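Local coordinates for sortase family protein (Streptococcus agalactiae, PDB 3O0P) that probably acts as a pilus-related class C sortase, a cysteine transpeptidase that joins pilin subunits covalently during pilus assembly, at residues A[129-134]-A[176-181]; A[152-157]-A[192-197]. All coordinates share one frame; numbering follows the deposited sequence. Where two conformers were deposited one is given.

Overall arrangement
Strand 189-198 links the two contacts, lying in the sheet between strand 174-182, which carries half of interaction 1, and strand 148-159, its partner in interaction 2. The centres of the two contacts are about 10 Å apart. Two probable backbone hydrogen bonds tie them together, L178 N to V193 O at 2.8 Å and A176 O to G195 N at 2.9 Å. Interaction 1 lays loop 129-134 on one face of this sheet, where L134 also touches V193, whereas R194 and H196 project from the opposite face, where R194 CG packs against T177 OG1. Strand 174-182 holds C181, probably the sortase nucleophile; interaction 1 packs directly on that strand, and interaction 2 lies one strand further across.

Interaction 1: A[129-134]-A[176-181]; sequences SNLKKL and ATLLTC
T180 meets L131 through its methyl group while its hydroxyl, OG1, is hydrogen-bonded to A118 O, outside the contact. This division of labour illustrates how a threonine on a strand can present carbon to one neighbour and satisfy its polar atom with another. With OG1 swung anti to the backbone N (chi1 -165°), CG2 is left between the backbone N and the carbonyl carbon, and it lies 3.8 Å from L131 CD2. The threonine and leucine side chains run alongside each other, pointing opposite ways.

L131 carries most of the contact, and its two branches do different work. CD1 packs against the L178 side chain, 3.9 Å from L178 CD1, with the two leucines crossing obliquely. CD2 reaches down to the strand itself, approaching L178 O at 3.6 Å as well as the threonine methyl, so the fork spans two strand residues whose side chains rise on the same side. L179, between them in sequence, turns to the other face and packs on V115 and L192. T177 to C181 read TLLTC, the TLXTC pattern of sortases. L134 adds a lighter touch, its CD1 being 4.2 Å from L178 CD1, and it also rests on V75.

The loop keeps its two leucines in place with its own backbone. Residues 131-133 form a 3-10 turn in which L134 N bonds to L131 O at 3.1 Å, bringing both side chains to the same strand.

No hydrogen bond crosses between 129-134 and 176-181, while L178 is backbone-bonded to V193 in the sheet. The contact is therefore mainly hydrocarbon packing, with one methyl resting against the L178 carbonyl, buried from solvent and held by fit rather than by directional bonds.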
loop_
_atom_site.group_PDB
_atom_site.type_symbol
_atom_site.label_atom_id
_atom_site.label_comp_id
_atom_site.label_asym_id
_atom_site.label_seq_id
_atom_site.Cartn_x
_atom_site.Cartn_y
_atom_site.Cartn_z
ATOM N N SER A 129 -12.453 -4.104 4.793
ATOM C CA SER A 129 -13.810 -3.830 5.256
ATOM C C SER A 129 -13.837 -3.103 6.590
ATOM O O SER A 129 -14.769 -2.336 6.853
ATOM C CB SER A 129 -14.618 -5.140 5.395
ATOM O OG SER A 129 -14.743 -5.786 4.148
ATOM N N ASN A 130 -12.857 -3.371 7.446
ATOM C CA ASN A 130 -12.838 -2.774 8.770
ATOM C C ASN A 130 -11.765 -1.719 8.956
ATOM O O ASN A 130 -11.438 -1.363 10.071
ATOM C CB ASN A 130 -12.720 -3.861 9.830
ATOM C CG ASN A 130 -14.008 -4.626 9.981
ATOM O OD1 ASN A 130 -15.049 -4.030 10.212
ATOM N ND2 ASN A 130 -13.949 -5.937 9.813
ATOM N N LEU A 131 -11.259 -1.167 7.862
ATOM C CA LEU A 131 -10.231 -0.117 7.933
ATOM C C LEU A 131 -10.690 1.096 8.739
ATOM O O LEU A 131 -9.892 1.782 9.377
ATOM C CB LEU A 131 -9.806 0.316 6.523
ATOM C CG LEU A 131 -8.497 1.093 6.459
ATOM C CD1 LEU A 131 -7.379 0.091 6.708
ATOM C CD2 LEU A 131 -8.280 1.787 5.130
ATOM N N LYS A 132 -11.991 1.347 8.751
ATOM C CA LYS A 132 -12.503 2.510 9.464
ATOM C C LYS A 132 -12.432 2.370 10.983
ATOM O O LYS A 132 -12.685 3.325 11.701
ATOM C CB LYS A 132 -13.946 2.810 9.046
ATOM N N LYS A 133 -12.082 1.191 11.474
ATOM C CA LYS A 133 -11.859 1.019 12.903
ATOM C C LYS A 133 -10.500 1.571 13.355
ATOM O O LYS A 133 -10.269 1.748 14.545
ATOM C CB LYS A 133 -12.013 -0.457 13.294
ATOM C CG LYS A 133 -13.416 -0.984 13.065
ATOM C CD LYS A 133 -13.620 -2.355 13.670
ATOM C CE LYS A 133 -15.047 -2.849 13.484
ATOM N NZ LYS A 133 -16.040 -1.916 14.081
ATOM N N LEU A 134 -9.600 1.854 12.417
ATOM C CA LEU A 134 -8.302 2.393 12.799
ATOM C C LEU A 134 -8.403 3.797 13.363
ATOM O O LEU A 134 -9.199 4.608 12.910
ATOM C CB LEU A 134 -7.338 2.397 11.611
ATOM C CG LEU A 134 -6.725 1.041 11.241
ATOM C CD1 LEU A 134 -5.990 1.153 9.931
ATOM C CD2 LEU A 134 -5.783 0.515 12.308
ATOM N N ALA A 176 2.927 6.369 4.940
ATOM C CA ALA A 176 2.208 5.322 4.241
ATOM C C ALA A 176 0.731 5.557 4.470
ATOM O O ALA A 176 0.334 5.834 5.591
ATOM C CB ALA A 176 2.607 3.943 4.762
ATOM N N THR A 177 -0.074 5.406 3.435
ATOM C CA THR A 177 -1.514 5.518 3.562
ATOM C C THR A 177 -2.176 4.230 3.123
ATOM O O THR A 177 -1.809 3.649 2.097
ATOM C CB THR A 177 -2.044 6.700 2.740
ATOM O OG1 THR A 177 -1.550 7.908 3.318
ATOM C CG2 THR A 177 -3.552 6.762 2.738
ATOM N N LEU A 178 -3.146 3.798 3.923
ATOM C CA LEU A 178 -4.046 2.709 3.577
ATOM C C LEU A 178 -5.335 3.312 3.036
ATOM O O LEU A 178 -5.942 4.169 3.659
ATOM C CB LEU A 178 -4.328 1.844 4.803
ATOM C CG LEU A 178 -3.078 1.281 5.498
ATOM C CD1 LEU A 178 -3.466 0.387 6.626
ATOM C CD2 LEU A 178 -2.142 0.563 4.530
ATOM N N LEU A 179 -5.708 2.874 1.834
ATOM C CA LEU A 179 -6.772 3.464 1.040
ATOM C C LEU A 179 -7.883 2.466 0.769
ATOM O O LEU A 179 -7.614 1.338 0.357
ATOM C CB LEU A 179 -6.189 3.939 -0.302
ATOM C CG LEU A 179 -7.154 4.395 -1.390
ATOM C CD1 LEU A 179 -7.838 5.648 -0.970
ATOM C CD2 LEU A 179 -6.413 4.576 -2.723
ATOM N N THR A 180 -9.124 2.857 1.022
ATOM C CA THR A 180 -10.237 2.025 0.615
ATOM C C THR A 180 -11.436 2.892 0.230
ATOM O O THR A 180 -11.352 4.117 0.282
ATOM C CB THR A 180 -10.600 0.978 1.680
ATOM O OG1 THR A 180 -11.439 -0.022 1.090
ATOM C CG2 THR A 180 -11.313 1.582 2.879
ATOM N N CYS A 181 -12.529 2.255 -0.183
ATOM C CA CYS A 181 -13.780 2.947 -0.511
ATOM C C CYS A 181 -14.710 3.097 0.660
ATOM O O CYS A 181 -14.722 2.258 1.556
ATOM C CB CYS A 181 -14.553 2.161 -1.537
ATOM S SG CYS A 181 -13.763 2.189 -3.057
#

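Interaction 2: A[152-157]-A[192-197]; sequences QVDQIK and LVRGHR
D154 joins R194 and H196 by its two carboxylate oxygens, a small worked example of one acidic side chain bridging two basic neighbours on the facing strand. In the salt bridge, R194 turns side-on and gives both NE and NH2 to the single atom D154 OD1. NE, at 2.9 Å, meets its syn lone pair, whereas NH2 comes from above the carboxylate, whose plane stands 76° from that of the guanidinium. The other oxygen, D154 OD2, accepts from H196 ND1 at 2.8 Å on the anti side but tilted from the carboxylate plane, with the oxygen close to the imidazole plane. A chi1 of 69° tucks the aspartate CG over its own backbone, with the carboxylate turned toward R194 and H196.

Stacking adds to this. The amide of Q155 lies over one face of the guanidinium, the planes only 26° apart, and Y175 makes a cation-pi contact with the same group.

Backbone bonds knit the strands antiparallel, with Q152 and H196 paired at one end and K157 and L192 at the other. Between these, R194 O accepts from D154 N at 2.8 Å and only weakly from Q155 N, at 3.3 Å. A water bridge adds to them, accepting from Q155 NE2 and donating to L192 O.

On the other face the packing is apolar: V153 CG2 lies 3.7 Å from V193 CG1, and I156 joins more loosely.

Because R194 O serves both D154 N and, weakly, Q155 N, the two residues face R194 and the register shifts by one: this is a classic beta bulge, set in the antiparallel strands of the sortase beta-barrel.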
loop_
_atom_site.group_PDB
_atom_site.type_symbol
_atom_site.label_atom_id
_atom_site.label_comp_id
_atom_site.label_asym_id
_atom_site.label_seq_id
_atom_site.Cartn_x
_atom_site.Cartn_y
_atom_site.Cartn_z
ATOM N N GLN A 152 2.712 4.531 12.154
ATOM C CA GLN A 152 1.754 4.836 13.207
ATOM C C GLN A 152 0.755 5.866 12.710
ATOM O O GLN A 152 1.142 6.936 12.242
ATOM C CB GLN A 152 2.478 5.374 14.429
ATOM C CG GLN A 152 1.539 5.751 15.574
ATOM C CD GLN A 152 2.307 6.130 16.811
ATOM O OE1 GLN A 152 3.281 5.490 17.152
ATOM N NE2 GLN A 152 1.881 7.187 17.473
ATOM N N VAL A 153 -0.521 5.506 12.763
ATOM C CA VAL A 153 -1.586 6.328 12.207
ATOM C C VAL A 153 -1.567 7.714 12.841
ATOM O O VAL A 153 -1.565 7.844 14.069
ATOM C CB VAL A 153 -2.950 5.654 12.427
ATOM C CG1 VAL A 153 -4.084 6.559 11.953
ATOM C CG2 VAL A 153 -2.992 4.324 11.695
ATOM N N ASP A 154 -1.604 8.743 11.998
ATOM C CA ASP A 154 -1.615 10.125 12.466
ATOM C C ASP A 154 -2.626 11.023 11.743
ATOM O O ASP A 154 -2.717 12.191 12.064
ATOM C CB ASP A 154 -0.212 10.760 12.378
ATOM C CG ASP A 154 0.273 11.000 10.948
ATOM O OD1 ASP A 154 -0.528 10.958 10.003
ATOM O OD2 ASP A 154 1.501 11.274 10.803
ATOM N N GLN A 155 -3.406 10.485 10.811
ATOM C CA GLN A 155 -4.406 11.274 10.109
ATOM C C GLN A 155 -5.383 10.333 9.439
ATOM O O GLN A 155 -4.971 9.375 8.825
ATOM C CB GLN A 155 -3.731 12.144 9.058
ATOM C CG GLN A 155 -4.691 13.062 8.296
ATOM C CD GLN A 155 -3.972 13.941 7.292
ATOM O OE1 GLN A 155 -3.534 15.029 7.617
ATOM N NE2 GLN A 155 -3.835 13.460 6.080
ATOM N N ILE A 156 -6.672 10.607 9.561
ATOM C CA ILE A 156 -7.686 9.837 8.890
ATOM C C ILE A 156 -8.606 10.818 8.191
ATOM O O ILE A 156 -9.150 11.721 8.827
ATOM C CB ILE A 156 -8.474 8.988 9.895
ATOM C CG1 ILE A 156 -7.498 8.043 10.614
ATOM C CG2 ILE A 156 -9.562 8.226 9.182
ATOM C CD1 ILE A 156 -8.072 7.292 11.760
ATOM N N LYS A 157 -8.721 10.671 6.874
ATOM C CA LYS A 157 -9.497 11.595 6.058
ATOM C C LYS A 157 -10.388 10.842 5.101
ATOM O O LYS A 157 -10.018 9.792 4.599
ATOM C CB LYS A 157 -8.600 12.534 5.253
ATOM C CG LYS A 157 -7.828 13.501 6.109
ATOM C CD LYS A 157 -6.959 14.435 5.286
ATOM C CE LYS A 157 -7.757 15.593 4.729
ATOM N NZ LYS A 157 -6.878 16.606 4.099
ATOM N N LEU A 192 -8.789 7.405 3.711
ATOM C CA LEU A 192 -7.335 7.463 3.703
ATOM C C LEU A 192 -6.822 7.471 5.141
ATOM O O LEU A 192 -7.004 8.445 5.862
ATOM C CB LEU A 192 -6.842 8.737 2.995
ATOM C CG LEU A 192 -6.948 8.813 1.469
ATOM C CD1 LEU A 192 -8.346 8.594 0.948
ATOM C CD2 LEU A 192 -6.428 10.166 0.974
ATOM N N VAL A 193 -6.200 6.373 5.555
ATOM C CA VAL A 193 -5.598 6.245 6.874
ATOM C C VAL A 193 -4.088 6.368 6.717
ATOM O O VAL A 193 -3.444 5.458 6.220
ATOM C CB VAL A 193 -5.987 4.890 7.506
ATOM C CG1 VAL A 193 -5.351 4.753 8.866
ATOM C CG2 VAL A 193 -7.523 4.760 7.623
ATOM N N ARG A 194 -3.530 7.499 7.146
ATOM C CA ARG A 194 -2.125 7.790 7.000
ATOM C C ARG A 194 -1.381 7.539 8.299
ATOM O O ARG A 194 -1.859 7.886 9.383
ATOM C CB ARG A 194 -1.936 9.250 6.589
ATOM C CG ARG A 194 -0.497 9.590 6.228
ATOM C CD ARG A 194 -0.295 11.075 5.966
ATOM N NE ARG A 194 -0.351 11.809 7.216
ATOM C CZ ARG A 194 -0.269 13.128 7.312
ATOM N NH1 ARG A 194 -0.210 13.844 6.207
ATOM N NH2 ARG A 194 -0.288 13.718 8.506
ATOM N N GLY A 195 -0.212 6.923 8.182
ATOM C CA GLY A 195 0.704 6.793 9.299
ATOM C C GLY A 195 2.097 7.275 8.937
ATOM O O GLY A 195 2.462 7.316 7.772
ATOM N N HIS A 196 2.870 7.649 9.946
ATOM C CA HIS A 196 4.267 8.039 9.753
ATOM C C HIS A 196 5.199 6.968 10.257
ATOM O O HIS A 196 4.844 6.166 11.121
ATOM C CB HIS A 196 4.589 9.374 10.440
ATOM C CG HIS A 196 4.353 9.382 11.914
ATOM N ND1 HIS A 196 3.217 9.908 12.495
ATOM C CD2 HIS A 196 5.118 8.922 12.934
ATOM C CE1 HIS A 196 3.309 9.798 13.808
ATOM N NE2 HIS A 196 4.440 9.183 14.103
ATOM N N ARG A 197 6.383 6.940 9.677
ATOM C CA ARG A 197 7.341 5.901 9.971
ATOM C C ARG A 197 7.729 5.913 11.453
ATOM O O ARG A 197 8.061 6.952 12.014
ATOM C CB ARG A 197 8.572 6.133 9.112
ATOM C CG ARG A 197 9.646 5.062 9.216
ATOM C CD ARG A 197 9.304 3.816 8.427
ATOM N NE ARG A 197 10.370 2.853 8.589
ATOM C CZ ARG A 197 11.456 2.785 7.827
ATOM N NH1 ARG A 197 11.600 3.611 6.806
ATOM N NH2 ARG A 197 12.408 1.890 8.096
HETATM O O HOH W 1 -5.046 10.885 5.366
#